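Alpha-galactosidase (Umbelopsis vinacea, PDB 3A5V) is a tetrameric, N-glycosylated family 27 glycoside hydrolase that cleaves terminal alpha-linked galactose from its substrates. Local coordinates at residues A[30-35]-A[46-51]; A[38-43]-A[275-280]. One frame throughout, in Å; residues are numbered along the deposited sequence.

Contact 1: residues A[30-35]-A[46-51]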
ATOM      1  N   ASP A  30     -42.112 -20.269   3.757  1.00 17.21           N
ATOM      2  CA  ASP A  30     -42.476 -20.658   2.392  1.00 17.16           C
ATOM      3  C   ASP A  30     -41.260 -20.984   1.516  1.00 16.11           C
ATOM      4  O   ASP A  30     -41.307 -21.902   0.697  1.00 15.21           O
ATOM      5  CB  ASP A  30     -43.301 -19.574   1.706  1.00 18.13           C
ATOM      6  CG  ASP A  30     -44.712 -19.475   2.250  1.00 22.79           C
ATOM      7  OD1 ASP A  30     -45.131 -20.375   3.008  1.00 26.26           O
ATOM      8  OD2 ASP A  30     -45.406 -18.478   1.913  1.00 28.66           O
ATOM      9  N   ALA A  31     -40.180 -20.222   1.679  1.00 15.50           N
ATOM     10  CA  ALA A  31     -38.941 -20.493   0.932  1.00 14.53           C
ATOM     11  C   ALA A  31     -38.310 -21.828   1.377  1.00 14.20           C
ATOM     12  O   ALA A  31     -37.844 -22.594   0.535  1.00 14.16           O
ATOM     13  CB  ALA A  31     -37.969 -19.366   1.103  1.00 14.05           C
ATOM     14  N   ALA A  32     -38.298 -22.094   2.689  1.00 13.66           N
ATOM     15  CA  ALA A  32     -37.736 -23.353   3.219  1.00 13.80           C
ATOM     16  C   ALA A  32     -38.512 -24.553   2.681  1.00 13.70           C
ATOM     17  O   ALA A  32     -37.910 -25.578   2.327  1.00 13.57           O
ATOM     18  CB  ALA A  32     -37.715 -23.356   4.753  1.00 13.93           C
ATOM     19  N   LYS A  33     -39.844 -24.418   2.603  1.00 13.05           N
ATOM     20  CA  LYS A  33     -40.695 -25.485   2.060  1.00 13.64           C
ATOM     21  C   LYS A  33     -40.476 -25.685   0.569  1.00 13.55           C
ATOM     22  O   LYS A  33     -40.484 -26.812   0.083  1.00 14.41           O
ATOM     23  CB  LYS A  33     -42.177 -25.229   2.397  1.00 13.61           C
ATOM     24  CG  LYS A  33     -42.436 -25.418   3.912  1.00 13.55           C
ATOM     25  CD  LYS A  33     -43.884 -25.112   4.351  1.00 14.84           C
ATOM     26  CE  LYS A  33     -43.942 -25.195   5.894  1.00 17.09           C
ATOM     27  NZ  LYS A  33     -45.297 -24.884   6.425  1.00 20.10           N
ATOM     28  N   ALA A  34     -40.257 -24.591  -0.159  1.00 12.90           N
ATOM     29  CA  ALA A  34     -39.900 -24.669  -1.579  1.00 12.87           C
ATOM     30  C   ALA A  34     -38.517 -25.327  -1.803  1.00 12.91           C
ATOM     31  O   ALA A  34     -38.357 -26.159  -2.699  1.00 13.63           O
ATOM     32  CB  ALA A  34     -39.952 -23.259  -2.205  1.00 12.84           C
ATOM     33  N   ILE A  35     -37.528 -24.945  -0.990  1.00 13.13           N
ATOM     34  CA  ILE A  35     -36.201 -25.578  -0.988  1.00 12.48           C
ATOM     35  C   ILE A  35     -36.315 -27.100  -0.796  1.00 13.65           C
ATOM     36  O   ILE A  35     -35.733 -27.863  -1.570  1.00 12.94           O
ATOM     37  CB  ILE A  35     -35.252 -24.908   0.042  1.00 12.60           C
ATOM     38  CG1 ILE A  35     -34.835 -23.507  -0.445  1.00 12.04           C
ATOM     39  CG2 ILE A  35     -33.964 -25.764   0.311  1.00 12.49           C
ATOM     40  CD1 ILE A  35     -34.300 -22.587   0.670  1.00 11.77           C
ATOM     41  N   ASN A  46     -28.823 -26.926   2.052  1.00 14.53           N
ATOM     42  CA  ASN A  46     -29.534 -27.236   3.281  1.00 15.41           C
ATOM     43  C   ASN A  46     -29.578 -26.098   4.291  1.00 15.47           C
ATOM     44  O   ASN A  46     -30.335 -26.183   5.256  1.00 15.77           O
ATOM     45  CB  ASN A  46     -29.040 -28.564   3.899  1.00 16.53           C
ATOM     46  CG  ASN A  46     -27.635 -28.457   4.512  1.00 19.14           C
ATOM     47  OD1 ASN A  46     -27.370 -29.001   5.599  1.00 25.33           O
ATOM     48  ND2 ASN A  46     -26.755 -27.734   3.854  1.00 14.57           N
ATOM     49  N   TYR A  47     -28.786 -25.029   4.074  1.00 14.07           N
ATOM     50  CA  TYR A  47     -28.830 -23.869   4.975  1.00 13.26           C
ATOM     51  C   TYR A  47     -29.852 -22.817   4.498  1.00 13.45           C
ATOM     52  O   TYR A  47     -29.846 -22.417   3.333  1.00 13.23           O
ATOM     53  CB  TYR A  47     -27.439 -23.227   5.140  1.00 13.74           C
ATOM     54  CG  TYR A  47     -26.460 -24.015   5.999  1.00 13.26           C
ATOM     55  CD1 TYR A  47     -26.514 -23.947   7.397  1.00 13.54           C
ATOM     56  CD2 TYR A  47     -25.459 -24.800   5.405  1.00 12.80           C
ATOM     57  CE1 TYR A  47     -25.624 -24.675   8.188  1.00 12.39           C
ATOM     58  CE2 TYR A  47     -24.570 -25.538   6.175  1.00 14.22           C
ATOM     59  CZ  TYR A  47     -24.642 -25.457   7.567  1.00 14.45           C
ATOM     60  OH  TYR A  47     -23.743 -26.160   8.328  1.00 15.23           O
ATOM     61  N   VAL A  48     -30.731 -22.385   5.401  1.00 13.25           N
ATOM     62  CA  VAL A  48     -31.671 -21.282   5.131  1.00 13.07           C
ATOM     63  C   VAL A  48     -31.195 -20.101   5.977  1.00 12.56           C
ATOM     64  O   VAL A  48     -31.307 -20.105   7.207  1.00 13.35           O
ATOM     65  CB  VAL A  48     -33.158 -21.636   5.488  1.00 12.25           C
ATOM     66  CG1 VAL A  48     -34.091 -20.391   5.271  1.00 11.41           C
ATOM     67  CG2 VAL A  48     -33.657 -22.849   4.655  1.00 13.72           C
ATOM     68  N   ILE A  49     -30.649 -19.095   5.312  1.00 13.66           N
ATOM     69  CA  ILE A  49     -29.933 -18.026   6.010  1.00 12.51           C
ATOM     70  C   ILE A  49     -30.762 -16.766   6.010  1.00 13.06           C
ATOM     71  O   ILE A  49     -31.101 -16.236   4.951  1.00 12.94           O
ATOM     72  CB  ILE A  49     -28.532 -17.767   5.362  1.00 12.80           C
ATOM     73  CG1 ILE A  49     -27.688 -19.057   5.392  1.00 12.08           C
ATOM     74  CG2 ILE A  49     -27.806 -16.614   6.082  1.00 11.08           C
ATOM     75  CD1 ILE A  49     -26.710 -19.189   4.208  1.00 11.64           C
ATOM     76  N   ILE A  50     -31.104 -16.297   7.212  1.00 13.03           N
ATOM     77  CA  ILE A  50     -31.874 -15.073   7.381  1.00 12.31           C
ATOM     78  C   ILE A  50     -30.867 -13.922   7.347  1.00 12.87           C
ATOM     79  O   ILE A  50     -29.975 -13.851   8.209  1.00 12.68           O
ATOM     80  CB  ILE A  50     -32.648 -15.085   8.747  1.00 12.70           C
ATOM     81  CG1 ILE A  50     -33.626 -16.284   8.808  1.00 12.95           C
ATOM     82  CG2 ILE A  50     -33.330 -13.727   9.019  1.00 10.82           C
ATOM     83  CD1 ILE A  50     -34.274 -16.496  10.219  1.00 12.75           C
ATOM     84  N   ASP A  51     -30.987 -13.045   6.347  1.00 13.07           N
ATOM     85  CA  ASP A  51     -30.004 -11.965   6.174  1.00 13.83           C
ATOM     86  C   ASP A  51     -30.383 -10.734   7.030  1.00 14.31           C
ATOM     87  O   ASP A  51     -31.059 -10.880   8.049  1.00 14.97           O
ATOM     88  CB  ASP A  51     -29.828 -11.615   4.682  1.00 13.24           C
ATOM     89  CG  ASP A  51     -28.466 -11.002   4.392  1.00 13.92           C
ATOM     90  OD1 ASP A  51     -27.466 -11.758   4.400  1.00 12.18           O
ATOM     91  OD2 ASP A  51     -28.401  -9.762   4.176  1.00 11.82           O
TER

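Contact 2: residues A[38-43]-A[275-280]. With NAG (2-acetamido-2-deoxy-beta-D-glucopyranose), chain C.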
ATOM      1  N   SER A  38     -38.752 -28.652  -3.918  1.00 13.49           N
ATOM      2  CA  SER A  38     -38.173 -28.570  -5.263  1.00 13.67           C
ATOM      3  C   SER A  38     -37.056 -29.577  -5.490  1.00 13.65           C
ATOM      4  O   SER A  38     -36.651 -29.790  -6.630  1.00 14.43           O
ATOM      5  CB  SER A  38     -37.603 -27.171  -5.511  1.00 12.98           C
ATOM      6  OG  SER A  38     -36.528 -26.923  -4.615  1.00 12.05           O
ATOM      7  N   GLY A  39     -36.519 -30.150  -4.416  1.00 13.35           N
ATOM      8  CA  GLY A  39     -35.367 -31.049  -4.531  1.00 13.72           C
ATOM      9  C   GLY A  39     -34.025 -30.411  -4.172  1.00 13.85           C
ATOM     10  O   GLY A  39     -33.010 -31.110  -4.088  1.00 14.08           O
ATOM     11  N   LEU A  40     -34.011 -29.096  -3.964  1.00 13.23           N
ATOM     12  CA  LEU A  40     -32.773 -28.384  -3.626  1.00 13.47           C
ATOM     13  C   LEU A  40     -32.150 -28.898  -2.335  1.00 13.47           C
ATOM     14  O   LEU A  40     -30.937 -29.075  -2.263  1.00 12.61           O
ATOM     15  CB  LEU A  40     -33.011 -26.860  -3.547  1.00 12.89           C
ATOM     16  CG  LEU A  40     -33.279 -26.149  -4.890  1.00 13.46           C
ATOM     17  CD1 LEU A  40     -33.678 -24.701  -4.685  1.00 12.45           C
ATOM     18  CD2 LEU A  40     -32.074 -26.224  -5.852  1.00 13.44           C
ATOM     19  N   LYS A  41     -32.982 -29.149  -1.319  1.00 13.16           N
ATOM     20  CA  LYS A  41     -32.480 -29.719  -0.083  1.00 14.13           C
ATOM     21  C   LYS A  41     -31.665 -31.000  -0.308  1.00 14.09           C
ATOM     22  O   LYS A  41     -30.531 -31.126   0.184  1.00 14.04           O
ATOM     23  CB  LYS A  41     -33.622 -29.995   0.917  1.00 13.88           C
ATOM     24  CG  LYS A  41     -33.116 -30.750   2.153  1.00 14.42           C
ATOM     25  CD  LYS A  41     -34.259 -31.058   3.138  1.00 15.80           C
ATOM     26  CE  LYS A  41     -35.193 -32.106   2.590  1.00 19.62           C
ATOM     27  NZ  LYS A  41     -36.010 -32.657   3.731  1.00 24.80           N
ATOM     28  N   ASP A  42     -32.243 -31.952  -1.037  1.00 14.74           N
ATOM     29  CA  ASP A  42     -31.584 -33.232  -1.237  1.00 15.99           C
ATOM     30  C   ASP A  42     -30.370 -33.138  -2.169  1.00 16.37           C
ATOM     31  O   ASP A  42     -29.511 -34.015  -2.145  1.00 16.66           O
ATOM     32  CB  ASP A  42     -32.575 -34.280  -1.735  1.00 16.59           C
ATOM     33  CG  ASP A  42     -33.643 -34.620  -0.684  1.00 19.90           C
ATOM     34  OD1 ASP A  42     -33.328 -34.682   0.521  1.00 22.96           O
ATOM     35  OD2 ASP A  42     -34.798 -34.808  -1.081  1.00 26.25           O
ATOM     36  N   LEU A  43     -30.302 -32.080  -2.980  1.00 16.32           N
ATOM     37  CA  LEU A  43     -29.092 -31.809  -3.777  1.00 16.36           C
ATOM     38  C   LEU A  43     -27.918 -31.314  -2.921  1.00 16.15           C
ATOM     39  O   LEU A  43     -26.761 -31.389  -3.341  1.00 16.52           O
ATOM     40  CB  LEU A  43     -29.399 -30.827  -4.907  1.00 16.60           C
ATOM     41  CG  LEU A  43     -30.270 -31.398  -6.035  1.00 18.56           C
ATOM     42  CD1 LEU A  43     -30.920 -30.275  -6.831  1.00 17.69           C
ATOM     43  CD2 LEU A  43     -29.486 -32.314  -6.962  1.00 20.73           C
ATOM     44  N   THR A 275     -39.125 -19.929  -4.866  1.00 18.33           N
ATOM     45  CA  THR A 275     -40.566 -20.242  -4.900  1.00 19.14           C
ATOM     46  C   THR A 275     -41.125 -20.382  -6.322  1.00 18.64           C
ATOM     47  O   THR A 275     -42.239 -20.874  -6.516  1.00 17.81           O
ATOM     48  CB  THR A 275     -41.421 -19.218  -4.096  1.00 19.47           C
ATOM     49  OG1 THR A 275     -41.309 -17.920  -4.688  1.00 20.53           O
ATOM     50  CG2 THR A 275     -40.981 -19.180  -2.620  1.00 20.92           C
ATOM     51  N   ASN A 276     -40.358 -19.931  -7.310  1.00 18.37           N
ATOM     52  CA  ASN A 276     -40.733 -20.085  -8.710  1.00 19.21           C
ATOM     53  C   ASN A 276     -39.434 -20.256  -9.489  1.00 18.42           C
ATOM     54  O   ASN A 276     -38.812 -19.284  -9.886  1.00 17.75           O
ATOM     55  CB  ASN A 276     -41.550 -18.877  -9.194  1.00 20.31           C
ATOM     56  CG  ASN A 276     -42.111 -19.064 -10.601  1.00 24.31           C
ATOM     57  OD1 ASN A 276     -41.686 -19.945 -11.350  1.00 25.84           O
ATOM     58  ND2 ASN A 276     -43.086 -18.236 -10.952  1.00 31.61           N
ATOM     59  N   ILE A 277     -39.022 -21.508  -9.651  1.00 17.68           N
ATOM     60  CA  ILE A 277     -37.741 -21.840 -10.258  1.00 17.19           C
ATOM     61  C   ILE A 277     -38.011 -22.285 -11.692  1.00 17.48           C
ATOM     62  O   ILE A 277     -38.626 -23.332 -11.902  1.00 17.16           O
ATOM     63  CB  ILE A 277     -37.007 -22.974  -9.476  1.00 17.12           C
ATOM     64  CG1 ILE A 277     -36.957 -22.675  -7.961  1.00 17.12           C
ATOM     65  CG2 ILE A 277     -35.593 -23.202 -10.041  1.00 17.14           C
ATOM     66  CD1 ILE A 277     -36.371 -23.826  -7.106  1.00 15.99           C
ATOM     67  N   THR A 278     -37.565 -21.494 -12.670  1.00 17.38           N
ATOM     68  CA  THR A 278     -37.759 -21.837 -14.087  1.00 17.82           C
ATOM     69  C   THR A 278     -36.873 -23.026 -14.480  1.00 17.90           C
ATOM     70  O   THR A 278     -35.878 -23.331 -13.808  1.00 17.06           O
ATOM     71  CB  THR A 278     -37.384 -20.675 -15.039  1.00 18.27           C
ATOM     72  OG1 THR A 278     -35.985 -20.385 -14.886  1.00 17.22           O
ATOM     73  CG2 THR A 278     -38.222 -19.414 -14.750  1.00 18.24           C
ATOM     74  N   ASN A 279     -37.229 -23.675 -15.586  1.00 17.91           N
ATOM     75  CA  ASN A 279     -36.419 -24.762 -16.145  1.00 18.89           C
ATOM     76  C   ASN A 279     -34.995 -24.308 -16.451  1.00 17.93           C
ATOM     77  O   ASN A 279     -34.043 -25.063 -16.247  1.00 17.64           O
ATOM     78  CB  ASN A 279     -37.081 -25.337 -17.405  1.00 19.71           C
ATOM     79  CG  ASN A 279     -38.284 -26.211 -17.080  1.00 22.91           C
ATOM     80  OD1 ASN A 279     -38.517 -26.571 -15.922  1.00 26.23           O
ATOM     81  ND2 ASN A 279     -39.039 -26.572 -18.103  1.00 26.76           N
ATOM     82  N   THR A 280     -34.856 -23.069 -16.918  1.00 17.51           N
ATOM     83  CA  THR A 280     -33.533 -22.520 -17.208  1.00 17.78           C
ATOM     84  C   THR A 280     -32.662 -22.438 -15.937  1.00 16.89           C
ATOM     85  O   THR A 280     -31.463 -22.749 -15.974  1.00 16.70           O
ATOM     86  CB  THR A 280     -33.704 -21.112 -17.822  0.50 17.81           C
ATOM     87  OG1 THR A 280     -34.733 -21.163 -18.823  0.50 17.90           O
ATOM     88  CG2 THR A 280     -32.411 -20.605 -18.452  0.50 17.97           C
TER
HETATM   89  C1  NAG C   1     -43.543 -18.533 -12.285  1.00 39.94           C
HETATM   90  C2  NAG C   1     -44.995 -18.036 -12.231  1.00 44.44           C
HETATM   91  C3  NAG C   1     -45.635 -17.827 -13.606  1.00 47.58           C
HETATM   92  C4  NAG C   1     -44.673 -17.324 -14.694  1.00 50.10           C
HETATM   93  C5  NAG C   1     -43.293 -18.008 -14.571  1.00 48.34           C
HETATM   94  C6  NAG C   1     -42.238 -17.512 -15.561  1.00 48.96           C
HETATM   95  C7  NAG C   1     -46.735 -18.628 -10.638  1.00 42.16           C
HETATM   96  C8  NAG C   1     -47.589 -19.728 -10.091  1.00 41.66           C
HETATM   97  N2  NAG C   1     -45.822 -18.993 -11.526  1.00 41.80           N
HETATM   98  O3  NAG C   1     -46.736 -16.945 -13.444  1.00 47.48           O
HETATM   99  O4  NAG C   1     -45.270 -17.562 -15.961  1.00 55.84           O
HETATM  100  O5  NAG C   1     -42.787 -17.835 -13.258  1.00 43.83           O
HETATM  101  O6  NAG C   1     -41.803 -16.210 -15.217  1.00 49.86           O
HETATM  102  O7  NAG C   1     -46.894 -17.469 -10.263  1.00 42.95           O

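Contact 1: residues A[30-35]-A[46-51]
Val48 meets the helix segment 30-35 through a single methyl, CG2, which is shared by two residues one turn apart. Ile35 CD1 lies 4.0 Å from Val48 CG2, and Ala32 CB stands 4.1 Å from the same methyl. Both are van der Waals contacts, and no hydrogen bond joins the two segments. The side chains of Ile35 and Val48 cross at a slant. With its CG1 beside the backbone N (chi1 -72°) and the chain then extended, Ile35 carries its terminal methyl to the strand. The small side chain of Ala32 is consistent with the close approach of helix and strand, the CA atoms of Ala32 and Val48 being 6.7 Å apart. A beta-branched valine fits the extended backbone of the strand and offers a compact, wholly apolar surface. Behind this first shell, Trp13 touches both Ile35 and Val48, while Ile28, earlier on the helix, also packs on Val48. Ala32 is backed by Leu86 and Leu88. The buried contact thus seats helix 25-38 against strand 47-49 of the parallel beta/alpha barrel, with strand 11-14 on one flank of that strand and strand 89-95 on the other.

Contact 2: residues A[38-43]-A[275-280]
Ile277 CG1 sits beside its backbone N (chi1 -50°), and an extended second torsion (chi2 174°) sends CD1 out to segment 38-43. Leu40 is built alike, with CG beside the backbone N, and its CD1 comes forward until the two side chains touch tip to tip, Leu40 CD1 to Ile277 CD1 at 3.7 Å. The same isoleucine methyl also lies over both CB and OG of Ser38, 3.9 Å from Ser38 CB. Long aliphatic side chains suit this place, since the backbones stay well apart: the nearest CA atoms, of Ser38 and Ile277, are 8.4 Å from each other. Ser38 OG turns back on its own helix and donates a hydrogen bond to Ala34 O, while Leu40 N gives it a weak one (Leu40 N to Ser38 OG 3.4 Å). Gly39 follows with positive phi (101°), a backbone shape glycine adopts easily, and lets the chain leave helix 25-38 and begin the short, weakly bonded helix 40-43. Behind the tips, Leu40 packs on Tyr45, Ile285 and Met286, and Ile277 on Lys282. On the other segment Asn276 carries an N-linked sugar, Asn276 ND2 being bonded covalently to NAG C1 at 1.4 Å. The next residue, Ile277, points its side chain toward segment 38-43, so glycan and apolar contact come from adjacent residues of the loop. Asn276-Ile277-Thr278 is thus an occupied Asn-X-Thr glycosylation sequon, whose threonine is also the N-cap of helix 279-285 (Thr278 OG1 to Thr281 N), set against the glycine-ended C-terminus of helix 25-38 in the beta/alpha-barrel domain.

In the fold
Contacts 1 and 2 lie with their centres about 12 Å apart, on the same side of the chain's centre and within the barrel domain. Along the chain their segments alternate, 30-35, 38-43, 46-51 and 275-280, so that helix 25-38, the short helix 40-43 and strand 47-49 follow one another before a long excursion through the rest of the barrel returns to the last segment. They also touch directly: Ile35 O probably accepts a hydrogen bond from Lys41 N at 3.0 Å. Contact 1 packs the helix of a beta-alpha-beta unit, 11-14 to 47-49, against the second of its strands, whereas contact 2 joins the end of that helix to the chain beyond the final barrel strand, 268-270.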